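Succinate-semialdehyde dehydrogenase (Streptococcus pyogenes MGAS1882, PDB 4OGD) probably oxidises succinic semialdehyde to succinate, using NADP+ as the cofactor that takes up the hydride. Local coordinates at residues Gly123-Val128 and Asn150-Lys155; Glu129-Pro134 and Lys155-Cys160. All blocks are in the same frame, centred on the assembly; numbering follows the deposited sequence.

Contact 1 of 2, residues Gly123-Val128 and Asn150-Lys155; sequences GVILAV and NPMVLK
Strands 124-128 and 152-155 are paired by backbone hydrogen bonds as parallel neighbours in a Rossmann-type sheet, their short axes 4.7 Å apart at closest approach and slightly inclined. The sheet belongs to the domain that in this family binds the nicotinamide cofactor. Helix 136-148 connects the strands, which makes this a beta-alpha-beta crossover. Four backbone bonds form the ladder, two from each strand: Ile125 N to Pro151 O at 2.9 Å, Val153 N to Ile125 O, Ala127 N to Val153 O at 2.8 Å, and Lys155 N to Ala127 O. CA-H...O contacts supplement them, for example Val128 CA to Lys155 O.

Apolar contacts differ on the two faces. On the face carrying Leu126 and Val153, Leu126 turns its CG away from its own backbone N (chi1 169°), which brings CD1 over the neighbouring strand, 4.0 Å from Val153 CG2; the two side chains meet at about a right angle. Val153 CG1 reaches back to Val124 CG1, and helix 22-41 packs against both valines. On the other face Met152 runs extended to SD and bends only at chi3. Its SD lies 3.8 Å from Ala127 CB, while CE meets Ile125 CG2. Helix 136-148 adjoins this face, with Val141 against Ala127 and Asn145 against Met152.

The side-chain hydrogen bond sits at the start of the pair, where Asn150 points its CB toward the other segment and CB packs 3.7 Å from Ile125 CG1. Its amide is gripped at both ends: ND2 donates to Phe446 O and Asn145 OD1, and OD1 accepts from Thr122 N as well as from Gly123. The bond from Gly123 N to OD1 is almost straight (175°) at 3.1 Å, yet Gly123 N stands above the amide's carbonyl plane, 47° out of it.

Contact 2 of 2, residues Glu129-Pro134 and Lys155-Cys160; sequences EPWNFP and KHASIC
His156 meets the 129-134 loop with both its ring edge and a ring face, beside a backbone bond from Glu129 N to Lys155 O (3.0 Å). The loops follow adjacent Rossmann strands; Pro-Trp-Asn-Phe-Pro is a familiar aldehyde dehydrogenase motif that in relatives borders the active site. From CB, chi1 of -141° swings the imidazole toward the other loop. CG lies near Glu129 O, and ND1 accepts the N-H of Ala157 within its own segment, 2.9 Å away and close to the ring plane. At the ring edge CE1 faces Pro130 O, 3.1 Å away. At the tip, NE2 donates to Pro134 O at 2.9 Å: the bond is nearly straight (173°), uses a carbonyl lone pair and lies in the imidazole plane. Glu129 CB covers one face in a CH-pi contact, and Cys160 SG approaches the opposite face near the rim.

Farther out, Ile159 lays CD1 over the five-membered ring of Trp131, 4.0 Å from its centroid and 27° off the normal. Ala157 CB sits at the indole edge, in plane, and 3.6 Å from Trp131 N, a buried amide with no partner in the model. Met74 of helix 63-74 also touches the Trp131 side chain.

With ND1 accepting and NE2 donating, the imidazole is consistent with a neutral, NE2-protonated form; two backbone partners fix its rotation, and Pro134 O ties the loops together.

Contact 2 continues contact 1 beyond the C-terminal ends of the same two strands, and Lys155 belongs to both. Contact 1 lies in the buried sheet, with 11 of its 12 touching residues buried; contact 2 is only partly buried, although its centre is nearer the centre of the chain (about 10 Å against 17 Å). Regular backbone pairing and aliphatic packing in 123-128 with 150-155 give way to a histidine and an indole between irregular loops in 129-134 with 155-160. The contacts, with centres about 15 Å apart, meet where Leu154 CD1 packs 3.7 Å from Glu129 CG. Helix 136-148 borders both, through Ile138 against Leu154 and His156.

Contact 1 of 2, residues Gly123-Val128 and Asn150-Lys155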
ATOM      1  N   GLY A 123       5.083 -13.482   4.923  1.00  7.53           N
ATOM      2  CA  GLY A 123       4.396 -14.153   6.014  1.00  7.87           C
ATOM      3  C   GLY A 123       2.963 -14.547   5.722  1.00  7.86           C
ATOM      4  O   GLY A 123       2.614 -14.817   4.577  1.00  8.24           O
ATOM      5  N   VAL A 124       2.134 -14.582   6.763  1.00  6.75           N
ATOM      6  CA  VAL A 124       0.736 -14.997   6.620  1.00  6.01           C
ATOM      7  C   VAL A 124      -0.117 -13.798   6.213  1.00  6.77           C
ATOM      8  O   VAL A 124      -0.018 -12.718   6.805  1.00  6.70           O
ATOM      9  CB  VAL A 124       0.189 -15.609   7.925  1.00  6.87           C
ATOM     10  CG1 VAL A 124      -1.246 -16.111   7.731  1.00  7.89           C
ATOM     11  CG2 VAL A 124       1.100 -16.739   8.392  1.00  8.87           C
ATOM     12  N   ILE A 125      -0.938 -13.989   5.188  1.00  6.38           N
ATOM     13  CA  ILE A 125      -1.807 -12.923   4.696  1.00  6.98           C
ATOM     14  C   ILE A 125      -3.256 -13.235   5.052  1.00  6.13           C
ATOM     15  O   ILE A 125      -3.735 -14.341   4.791  1.00  8.16           O
ATOM     16  CB  ILE A 125      -1.686 -12.780   3.168  1.00  6.58           C
ATOM     17  CG1 ILE A 125      -0.242 -12.463   2.773  1.00  7.51           C
ATOM     18  CG2 ILE A 125      -2.644 -11.717   2.645  1.00  7.89           C
ATOM     19  CD1 ILE A 125       0.288 -11.190   3.395  1.00  8.77           C
ATOM     20  N   LEU A 126      -3.946 -12.273   5.663  1.00  6.50           N
ATOM     21  CA  LEU A 126      -5.390 -12.372   5.855  1.00  6.34           C
ATOM     22  C   LEU A 126      -6.124 -11.813   4.648  1.00  6.96           C
ATOM     23  O   LEU A 126      -5.950 -10.642   4.290  1.00  7.29           O
ATOM     24  CB  LEU A 126      -5.835 -11.612   7.110  1.00  7.52           C
ATOM     25  CG  LEU A 126      -7.348 -11.437   7.247  1.00  6.97           C
ATOM     26  CD1 LEU A 126      -8.073 -12.771   7.414  1.00  7.72           C
ATOM     27  CD2 LEU A 126      -7.691 -10.502   8.404  1.00  7.38           C
ATOM     28  N   ALA A 127      -6.946 -12.652   4.029  1.00  5.83           N
ATOM     29  CA  ALA A 127      -7.814 -12.216   2.947  1.00  5.91           C
ATOM     30  C   ALA A 127      -9.237 -12.127   3.471  1.00  7.89           C
ATOM     31  O   ALA A 127      -9.741 -13.069   4.089  1.00  8.29           O
ATOM     32  CB  ALA A 127      -7.731 -13.188   1.766  1.00  5.90           C
ATOM     33  N   VAL A 128      -9.870 -10.977   3.258  1.00  8.10           N
ATOM     34  CA  VAL A 128     -11.268 -10.795   3.630  1.00  8.32           C
ATOM     35  C   VAL A 128     -12.026 -10.609   2.323  1.00  8.04           C
ATOM     36  O   VAL A 128     -11.789  -9.641   1.609  1.00  7.49           O
ATOM     37  CB  VAL A 128     -11.460  -9.571   4.544  1.00 11.02           C
ATOM     38  CG1 VAL A 128     -12.923  -9.440   4.949  1.00  7.89           C
ATOM     39  CG2 VAL A 128     -10.574  -9.685   5.775  1.00  9.63           C
ATOM     40  N   ASN A 150       3.459 -16.875   0.559  1.00  7.32           N
ATOM     41  CA  ASN A 150       2.733 -16.325   1.708  1.00  7.04           C
ATOM     42  C   ASN A 150       1.519 -17.198   1.973  1.00  7.83           C
ATOM     43  O   ASN A 150       0.556 -17.155   1.192  1.00  7.01           O
ATOM     44  CB  ASN A 150       2.204 -14.909   1.418  1.00  6.81           C
ATOM     45  CG  ASN A 150       3.294 -13.860   1.317  1.00  6.30           C
ATOM     46  OD1 ASN A 150       4.351 -13.975   1.918  1.00  7.55           O
ATOM     47  ND2 ASN A 150       3.022 -12.809   0.555  1.00  7.48           N
ATOM     48  N   PRO A 151       1.542 -17.999   3.057  1.00  6.16           N
ATOM     49  CA  PRO A 151       0.329 -18.747   3.415  1.00  6.48           C
ATOM     50  C   PRO A 151      -0.829 -17.776   3.670  1.00  6.39           C
ATOM     51  O   PRO A 151      -0.593 -16.626   4.061  1.00  8.50           O
ATOM     52  CB  PRO A 151       0.729 -19.466   4.717  1.00  7.75           C
ATOM     53  CG  PRO A 151       2.244 -19.533   4.673  1.00  7.31           C
ATOM     54  CD  PRO A 151       2.624 -18.200   4.042  1.00  6.23           C
ATOM     55  N   MET A 152      -2.061 -18.220   3.442  1.00  6.75           N
ATOM     56  CA  MET A 152      -3.210 -17.331   3.533  1.00  6.22           C
ATOM     57  C   MET A 152      -4.240 -17.863   4.527  1.00  6.61           C
ATOM     58  O   MET A 152      -4.446 -19.082   4.654  1.00  8.38           O
ATOM     59  CB  MET A 152      -3.830 -17.177   2.138  1.00  7.81           C
ATOM     60  CG  MET A 152      -5.113 -16.366   2.065  1.00  7.84           C
ATOM     61  SD  MET A 152      -5.465 -15.886   0.352  1.00 10.72           S
ATOM     62  CE  MET A 152      -4.190 -14.652   0.129  1.00  9.41           C
ATOM     63  N   VAL A 153      -4.868 -16.952   5.257  1.00  5.44           N
ATOM     64  CA  VAL A 153      -6.057 -17.295   6.033  1.00  6.57           C
ATOM     65  C   VAL A 153      -7.190 -16.436   5.497  1.00  8.42           C
ATOM     66  O   VAL A 153      -6.986 -15.264   5.140  1.00  6.83           O
ATOM     67  CB  VAL A 153      -5.853 -17.127   7.562  1.00  6.55           C
ATOM     68  CG1 VAL A 153      -4.794 -18.109   8.058  1.00  7.46           C
ATOM     69  CG2 VAL A 153      -5.447 -15.698   7.913  1.00  8.91           C
ATOM     70  N   LEU A 154      -8.373 -17.042   5.401  1.00  7.62           N
ATOM     71  CA  LEU A 154      -9.505 -16.444   4.694  1.00  7.02           C
ATOM     72  C   LEU A 154     -10.698 -16.203   5.598  1.00  9.13           C
ATOM     73  O   LEU A 154     -11.200 -17.129   6.243  1.00  8.87           O
ATOM     74  CB  LEU A 154      -9.937 -17.371   3.561  1.00  8.32           C
ATOM     75  CG  LEU A 154     -11.270 -17.036   2.884  1.00  7.06           C
ATOM     76  CD1 LEU A 154     -11.152 -15.718   2.116  1.00  8.19           C
ATOM     77  CD2 LEU A 154     -11.687 -18.167   1.952  1.00  9.39           C
ATOM     78  N   LYS A 155     -11.153 -14.957   5.652  1.00  7.61           N
ATOM     79  CA  LYS A 155     -12.436 -14.659   6.262  1.00  8.77           C
ATOM     80  C   LYS A 155     -13.396 -14.294   5.138  1.00  9.72           C
ATOM     81  O   LYS A 155     -13.245 -13.255   4.493  1.00  8.72           O
ATOM     82  CB  LYS A 155     -12.293 -13.519   7.272  1.00 10.34           C
ATOM     83  CG  LYS A 155     -13.422 -13.460   8.290  1.00 20.85           C
ATOM     84  CD  LYS A 155     -14.498 -12.514   7.840  1.00 21.21           C
ATOM     85  CE  LYS A 155     -15.736 -12.629   8.729  1.00 18.73           C
ATOM     86  NZ  LYS A 155     -16.936 -12.963   7.906  1.00 16.44           N
TER

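Contact 2 of 2, residues Glu129-Pro134 and Lys155-Cys160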
ATOM      1  N   GLU A 129     -12.902 -11.561   1.995  1.00  6.63           N
ATOM      2  CA  GLU A 129     -13.529 -11.622   0.675  1.00  7.92           C
ATOM      3  C   GLU A 129     -15.054 -11.641   0.759  1.00  7.41           C
ATOM      4  O   GLU A 129     -15.620 -12.045   1.782  1.00  9.14           O
ATOM      5  CB  GLU A 129     -12.989 -12.836  -0.107  1.00  5.99           C
ATOM      6  CG  GLU A 129     -11.455 -12.861  -0.229  1.00  9.14           C
ATOM      7  CD  GLU A 129     -10.873 -11.621  -0.899  1.00  8.04           C
ATOM      8  OE1 GLU A 129     -11.593 -10.958  -1.676  1.00  6.68           O
ATOM      9  OE2 GLU A 129      -9.676 -11.305  -0.650  1.00  9.20           O
ATOM     10  N   PRO A 130     -15.727 -11.178  -0.305  1.00  6.60           N
ATOM     11  CA  PRO A 130     -17.171 -10.947  -0.263  1.00  7.57           C
ATOM     12  C   PRO A 130     -17.979 -11.969  -1.058  1.00 10.03           C
ATOM     13  O   PRO A 130     -17.426 -12.770  -1.818  1.00  9.36           O
ATOM     14  CB  PRO A 130     -17.283  -9.574  -0.922  1.00  9.08           C
ATOM     15  CG  PRO A 130     -16.262  -9.649  -2.020  1.00  8.74           C
ATOM     16  CD  PRO A 130     -15.123 -10.520  -1.481  1.00  8.12           C
ATOM     17  N   TRP A 131     -19.298 -11.922  -0.894  1.00  8.49           N
ATOM     18  CA  TRP A 131     -20.189 -12.923  -1.489  1.00  8.53           C
ATOM     19  C   TRP A 131     -20.470 -12.778  -2.983  1.00  8.56           C
ATOM     20  O   TRP A 131     -20.977 -13.719  -3.607  1.00  8.01           O
ATOM     21  CB  TRP A 131     -21.526 -12.952  -0.734  1.00  9.13           C
ATOM     22  CG  TRP A 131     -22.139 -11.590  -0.601  1.00  9.12           C
ATOM     23  CD1 TRP A 131     -22.076 -10.770   0.485  1.00  9.66           C
ATOM     24  CD2 TRP A 131     -22.888 -10.880  -1.599  1.00  9.39           C
ATOM     25  NE1 TRP A 131     -22.742  -9.592   0.230  1.00  9.92           N
ATOM     26  CE2 TRP A 131     -23.252  -9.638  -1.042  1.00  7.89           C
ATOM     27  CE3 TRP A 131     -23.293 -11.177  -2.907  1.00  9.25           C
ATOM     28  CZ2 TRP A 131     -23.994  -8.693  -1.751  1.00  8.39           C
ATOM     29  CZ3 TRP A 131     -24.020 -10.238  -3.610  1.00  8.68           C
ATOM     30  CH2 TRP A 131     -24.365  -9.008  -3.033  1.00  8.92           C
ATOM     31  N   ASN A 132     -20.183 -11.627  -3.584  1.00  8.03           N
ATOM     32  CA  ASN A 132     -20.666 -11.445  -4.955  1.00  7.61           C
ATOM     33  C   ASN A 132     -19.936 -12.265  -6.026  1.00  7.82           C
ATOM     34  O   ASN A 132     -20.539 -12.657  -7.026  1.00  7.45           O
ATOM     35  CB  ASN A 132     -20.837  -9.962  -5.337  1.00  8.42           C
ATOM     36  CG  ASN A 132     -19.532  -9.210  -5.387  1.00 12.08           C
ATOM     37  OD1 ASN A 132     -18.540  -9.609  -4.773  1.00 12.29           O
ATOM     38  ND2 ASN A 132     -19.522  -8.107  -6.137  1.00 12.61           N
ATOM     39  N   PHE A 133     -18.651 -12.535  -5.791  1.00  9.14           N
ATOM     40  CA  PHE A 133     -17.873 -13.450  -6.624  1.00  7.76           C
ATOM     41  C   PHE A 133     -17.056 -14.321  -5.667  1.00  6.98           C
ATOM     42  O   PHE A 133     -15.864 -14.087  -5.456  1.00  7.97           O
ATOM     43  CB  PHE A 133     -16.958 -12.691  -7.602  1.00  7.87           C
ATOM     44  CG  PHE A 133     -17.700 -11.888  -8.636  1.00  9.57           C
ATOM     45  CD1 PHE A 133     -17.999 -12.432  -9.879  1.00  9.29           C
ATOM     46  CD2 PHE A 133     -18.098 -10.581  -8.361  1.00  8.21           C
ATOM     47  CE1 PHE A 133     -18.690 -11.684 -10.837  1.00 10.57           C
ATOM     48  CE2 PHE A 133     -18.781  -9.828  -9.310  1.00 11.60           C
ATOM     49  CZ  PHE A 133     -19.080 -10.383 -10.547  1.00 11.81           C
ATOM     50  N   PRO A 134     -17.710 -15.326  -5.069  1.00  7.23           N
ATOM     51  CA  PRO A 134     -17.157 -16.080  -3.933  1.00  8.79           C
ATOM     52  C   PRO A 134     -15.852 -16.813  -4.248  1.00  8.45           C
ATOM     53  O   PRO A 134     -15.050 -17.027  -3.343  1.00 11.42           O
ATOM     54  CB  PRO A 134     -18.255 -17.101  -3.610  1.00 10.63           C
ATOM     55  CG  PRO A 134     -19.492 -16.563  -4.227  1.00  9.02           C
ATOM     56  CD  PRO A 134     -19.040 -15.825  -5.463  1.00  8.28           C
ATOM     57  N   LYS A 155     -11.153 -14.957   5.652  1.00  7.61           N
ATOM     58  CA  LYS A 155     -12.436 -14.659   6.262  1.00  8.77           C
ATOM     59  C   LYS A 155     -13.396 -14.294   5.138  1.00  9.72           C
ATOM     60  O   LYS A 155     -13.245 -13.255   4.493  1.00  8.72           O
ATOM     61  CB  LYS A 155     -12.293 -13.519   7.272  1.00 10.34           C
ATOM     62  CG  LYS A 155     -13.422 -13.460   8.290  1.00 20.85           C
ATOM     63  CD  LYS A 155     -14.498 -12.514   7.840  1.00 21.21           C
ATOM     64  CE  LYS A 155     -15.736 -12.629   8.729  1.00 18.73           C
ATOM     65  NZ  LYS A 155     -16.936 -12.963   7.906  1.00 16.44           N
ATOM     66  N   HIS A 156     -14.364 -15.169   4.886  1.00  7.24           N
ATOM     67  CA  HIS A 156     -15.316 -14.975   3.803  1.00  8.75           C
ATOM     68  C   HIS A 156     -16.640 -14.438   4.328  1.00 10.00           C
ATOM     69  O   HIS A 156     -16.849 -14.357   5.534  1.00 11.30           O
ATOM     70  CB  HIS A 156     -15.535 -16.302   3.057  1.00  8.22           C
ATOM     71  CG  HIS A 156     -15.668 -16.144   1.572  1.00 10.83           C
ATOM     72  ND1 HIS A 156     -16.372 -15.112   0.991  1.00 12.44           N
ATOM     73  CD2 HIS A 156     -15.170 -16.881   0.550  1.00 10.47           C
ATOM     74  CE1 HIS A 156     -16.299 -15.217  -0.325  1.00 13.22           C
ATOM     75  NE2 HIS A 156     -15.580 -16.286  -0.620  1.00 11.49           N
ATOM     76  N   ALA A 157     -17.530 -14.064   3.411  1.00  9.17           N
ATOM     77  CA  ALA A 157     -18.855 -13.554   3.763  1.00 10.45           C
ATOM     78  C   ALA A 157     -19.653 -14.587   4.539  1.00 10.97           C
ATOM     79  O   ALA A 157     -19.540 -15.789   4.287  1.00  9.45           O
ATOM     80  CB  ALA A 157     -19.613 -13.149   2.511  1.00 10.61           C
ATOM     81  N   SER A 158     -20.474 -14.112   5.468  1.00  8.85           N
ATOM     82  CA  SER A 158     -21.290 -15.000   6.290  1.00 11.38           C
ATOM     83  C   SER A 158     -22.254 -15.845   5.468  1.00 11.09           C
ATOM     84  O   SER A 158     -22.638 -16.942   5.878  1.00 12.24           O
ATOM     85  CB  SER A 158     -22.073 -14.192   7.329  1.00 12.33           C
ATOM     86  OG  SER A 158     -23.018 -13.344   6.709  1.00 15.33           O
ATOM     87  N   ILE A 159     -22.646 -15.338   4.305  1.00 10.06           N
ATOM     88  CA  ILE A 159     -23.629 -16.041   3.484  1.00 11.27           C
ATOM     89  C   ILE A 159     -23.033 -16.981   2.435  1.00 10.01           C
ATOM     90  O   ILE A 159     -23.779 -17.675   1.738  1.00 13.23           O
ATOM     91  CB  ILE A 159     -24.618 -15.077   2.795  1.00 11.36           C
ATOM     92  CG1 ILE A 159     -23.895 -14.156   1.808  1.00 10.56           C
ATOM     93  CG2 ILE A 159     -25.399 -14.292   3.836  1.00 11.35           C
ATOM     94  CD1 ILE A 159     -24.813 -13.558   0.755  1.00 10.64           C
ATOM     95  N   CYS A 160     -21.706 -17.033   2.316  1.00 10.13           N
ATOM     96  CA  CYS A 160     -21.130 -18.041   1.418  1.00 12.99           C
ATOM     97  C   CYS A 160     -20.137 -18.989   2.112  1.00  9.38           C
ATOM     98  O   CYS A 160     -18.995 -19.151   1.677  1.00 10.87           O
ATOM     99  CB  CYS A 160     -20.563 -17.419   0.131  1.00 14.55           C
ATOM    100  SG  CYS A 160     -19.273 -16.191   0.334  1.00 17.44           S
TER